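Local coordinates for immunity protein 52 domain-containing protein (Burkholderia pseudomallei K96243, PDB 4RHO) that is of unknown function but belongs to the immunity protein 52 family, and so probably protects its bacterial host against a toxin, at residues P202-V210 with G218-D226. Numbering follows the deposited sequence.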
loop_
_atom_site.group_PDB
_atom_site.type_symbol
_atom_site.label_atom_id
_atom_site.label_comp_id
_atom_site.label_asym_id
_atom_site.label_seq_id
_atom_site.Cartn_x
_atom_site.Cartn_y
_atom_site.Cartn_z
ATOM N N PRO A 202 -22.845 -7.678 8.086
ATOM C CA PRO A 202 -22.807 -8.611 9.230
ATOM C C PRO A 202 -21.789 -9.759 9.032
ATOM O O PRO A 202 -21.450 -10.445 10.002
ATOM C CB PRO A 202 -24.238 -9.138 9.305
ATOM C CG PRO A 202 -24.770 -8.990 7.935
ATOM C CD PRO A 202 -24.116 -7.786 7.336
ATOM N N GLU A 203 -21.264 -9.933 7.783
ATOM C CA GLU A 203 -20.267 -10.988 7.479
ATOM C C GLU A 203 -18.856 -10.584 7.947
ATOM O O GLU A 203 -17.995 -11.456 8.117
ATOM C CB GLU A 203 -20.233 -11.301 5.958
ATOM C CG GLU A 203 -21.515 -11.907 5.417
ATOM C CD GLU A 203 -22.504 -10.906 4.854
ATOM O OE1 GLU A 203 -22.378 -9.700 5.166
ATOM O OE2 GLU A 203 -23.397 -11.327 4.085
ATOM N N ALA A 204 -18.591 -9.260 8.061
ATOM C CA ALA A 204 -17.255 -8.758 8.414
ATOM C C ALA A 204 -16.797 -9.296 9.776
ATOM O O ALA A 204 -17.568 -9.291 10.731
ATOM C CB ALA A 204 -17.251 -7.235 8.425
ATOM N N ARG A 205 -15.551 -9.797 9.846
ATOM C CA ARG A 205 -14.988 -10.327 11.089
ATOM C C ARG A 205 -14.564 -9.188 12.016
ATOM O O ARG A 205 -14.543 -9.360 13.240
ATOM C CB ARG A 205 -13.798 -11.257 10.791
ATOM C CG ARG A 205 -14.178 -12.759 10.732
ATOM C CD ARG A 205 -15.386 -13.026 9.838
ATOM N NE ARG A 205 -15.672 -14.458 9.724
ATOM C CZ ARG A 205 -16.826 -14.949 9.282
ATOM N NH1 ARG A 205 -17.834 -14.135 8.989
ATOM N NH2 ARG A 205 -17.005 -16.262 9.194
ATOM N N ALA A 206 -14.275 -8.004 11.439
ATOM C CA ALA A 206 -13.950 -6.807 12.214
ATOM C C ALA A 206 -14.219 -5.550 11.404
ATOM O O ALA A 206 -14.021 -5.541 10.189
ATOM C CB ALA A 206 -12.488 -6.843 12.657
ATOM N N LEU A 207 -14.707 -4.500 12.067
ATOM C CA LEU A 207 -14.919 -3.196 11.443
ATOM C C LEU A 207 -14.199 -2.131 12.242
ATOM O O LEU A 207 -14.696 -1.695 13.290
ATOM C CB LEU A 207 -16.427 -2.879 11.336
ATOM C CG LEU A 207 -17.230 -3.797 10.403
ATOM C CD1 LEU A 207 -18.697 -3.688 10.674
ATOM C CD2 LEU A 207 -16.917 -3.500 8.926
ATOM N N ILE A 208 -12.957 -1.821 11.842
ATOM C CA ILE A 208 -12.099 -0.914 12.587
ATOM C C ILE A 208 -12.355 0.534 12.155
ATOM O O ILE A 208 -12.038 0.909 11.027
ATOM C CB ILE A 208 -10.603 -1.308 12.409
ATOM C CG1 ILE A 208 -10.386 -2.807 12.743
ATOM C CG2 ILE A 208 -9.686 -0.398 13.258
ATOM C CD1 ILE A 208 -9.063 -3.337 12.351
ATOM N N PRO A 209 -12.915 1.378 13.054
ATOM C CA PRO A 209 -13.121 2.785 12.691
ATOM C C PRO A 209 -11.797 3.547 12.613
ATOM O O PRO A 209 -10.914 3.347 13.455
ATOM C CB PRO A 209 -14.009 3.315 13.824
ATOM C CG PRO A 209 -13.691 2.466 14.982
ATOM C CD PRO A 209 -13.354 1.100 14.441
ATOM N N VAL A 210 -11.634 4.378 11.578
ATOM C CA VAL A 210 -10.441 5.216 11.440
ATOM C C VAL A 210 -10.826 6.679 11.696
ATOM O O VAL A 210 -11.711 7.209 11.025
ATOM C CB VAL A 210 -9.754 5.034 10.051
ATOM C CG1 VAL A 210 -8.472 5.861 9.964
ATOM C CG2 VAL A 210 -9.464 3.566 9.776
ATOM N N GLY A 218 -13.250 6.937 8.107
ATOM C CA GLY A 218 -13.591 5.737 7.358
ATOM C C GLY A 218 -13.623 4.482 8.194
ATOM O O GLY A 218 -13.653 4.547 9.426
ATOM N N THR A 219 -13.669 3.334 7.538
ATOM C CA THR A 219 -13.725 2.051 8.229
ATOM C C THR A 219 -12.859 1.038 7.512
ATOM O O THR A 219 -12.906 0.951 6.283
ATOM C CB THR A 219 -15.207 1.549 8.323
ATOM O OG1 THR A 219 -16.043 2.609 8.782
ATOM C CG2 THR A 219 -15.359 0.332 9.240
ATOM N N ILE A 220 -12.078 0.250 8.268
ATOM C CA ILE A 220 -11.357 -0.890 7.703
ATOM C C ILE A 220 -12.216 -2.141 7.859
ATOM O O ILE A 220 -12.641 -2.467 8.976
ATOM C CB ILE A 220 -9.958 -1.074 8.366
ATOM C CG1 ILE A 220 -9.090 0.183 8.192
ATOM C CG2 ILE A 220 -9.247 -2.329 7.805
ATOM C CD1 ILE A 220 -7.819 0.184 9.042
ATOM N N ILE A 221 -12.536 -2.795 6.749
ATOM C CA ILE A 221 -13.338 -4.005 6.766
ATOM C C ILE A 221 -12.415 -5.223 6.742
ATOM O O ILE A 221 -11.585 -5.346 5.842
ATOM C CB ILE A 221 -14.334 -4.015 5.578
ATOM C CG1 ILE A 221 -15.063 -2.648 5.451
ATOM C CG2 ILE A 221 -15.334 -5.176 5.716
ATOM C CD1 ILE A 221 -15.665 -2.395 4.090
ATOM N N VAL A 222 -12.508 -6.090 7.773
ATOM C CA VAL A 222 -11.619 -7.247 7.882
ATOM C C VAL A 222 -12.414 -8.555 7.652
ATOM O O VAL A 222 -13.468 -8.762 8.265
ATOM C CB VAL A 222 -10.873 -7.270 9.246
ATOM C CG1 VAL A 222 -9.834 -8.385 9.281
ATOM C CG2 VAL A 222 -10.220 -5.918 9.532
ATOM N N SER A 223 -11.910 -9.419 6.757
ATOM C CA SER A 223 -12.574 -10.679 6.427
ATOM C C SER A 223 -12.106 -11.810 7.338
ATOM O O SER A 223 -12.880 -12.711 7.637
ATOM C CB SER A 223 -12.314 -11.050 4.966
ATOM O OG SER A 223 -10.928 -11.233 4.728
ATOM N N VAL A 224 -10.800 -11.822 7.684
ATOM C CA VAL A 224 -10.207 -12.903 8.481
ATOM C C VAL A 224 -9.400 -12.306 9.648
ATOM O O VAL A 224 -8.578 -11.420 9.437
ATOM C CB VAL A 224 -9.320 -13.838 7.594
ATOM C CG1 VAL A 224 -8.648 -14.912 8.433
ATOM C CG2 VAL A 224 -10.142 -14.468 6.469
ATOM N N THR A 225 -9.667 -12.775 10.882
ATOM C CA THR A 225 -8.979 -12.268 12.079
ATOM C C THR A 225 -8.307 -13.413 12.868
ATOM O O THR A 225 -7.546 -13.147 13.800
ATOM C CB THR A 225 -9.969 -11.504 12.983
ATOM O OG1 THR A 225 -11.097 -12.342 13.251
ATOM C CG2 THR A 225 -10.430 -10.195 12.370
ATOM N N ASP A 226 -8.620 -14.687 12.520
ATOM C CA ASP A 226 -8.116 -15.842 13.279
ATOM C C ASP A 226 -6.738 -16.302 12.766
ATOM O O ASP A 226 -6.012 -16.992 13.488
ATOM C CB ASP A 226 -9.119 -17.014 13.223
ATOM C CG ASP A 226 -9.311 -17.608 11.834
ATOM O OD1 ASP A 226 -9.646 -16.845 10.907
ATOM O OD2 ASP A 226 -9.244 -18.849 11.707
#
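V222 O is gripped by two successive amides of the facing chain: R205 N, just ahead of the strand, at 2.8 Å and nearly in line with the C=O bond, and A206 N, at the start of the strand, in a weak bond. Two residues thus oppose one, a classic beta bulge. Beyond it the pairing is regular. V222 N gives its hydrogen to A206 O, I208 and I220 exchange both of their bonds, with I220 N to I208 O almost straight (172°), and V210 N reaches G218 O at 3.0 Å from well above the carbonyl plane; the return bond from G218 N to V210 O is weak. G218 O also accepts from the Q216 side chain. The strands form an antiparallel beta hairpin at one margin of the sheet, 206-212 outermost and 215-222 bonded on its other side to 189-192. R205 bends at chi2 (49°), its CD lying 3.4 Å from S223 O, while NH1 turns back to E203 O at 2.8 Å. The buried hydroxyls have partners outside the hairpin: T219 OG1 bonds to K194 O and I196 N, S223 OG to G187 O. A206, I208, V210, I220 and V222 share the face covered partly by helix 148-162; there V210 CG2 meets I220 CG1 at 3.8 Å, and I208 CD1 reaches V222 CG2. On the reverse face L207 CD2 lies alongside I221, 4.0 Å from CG2, and I221 also touches I243 of helix 234-249.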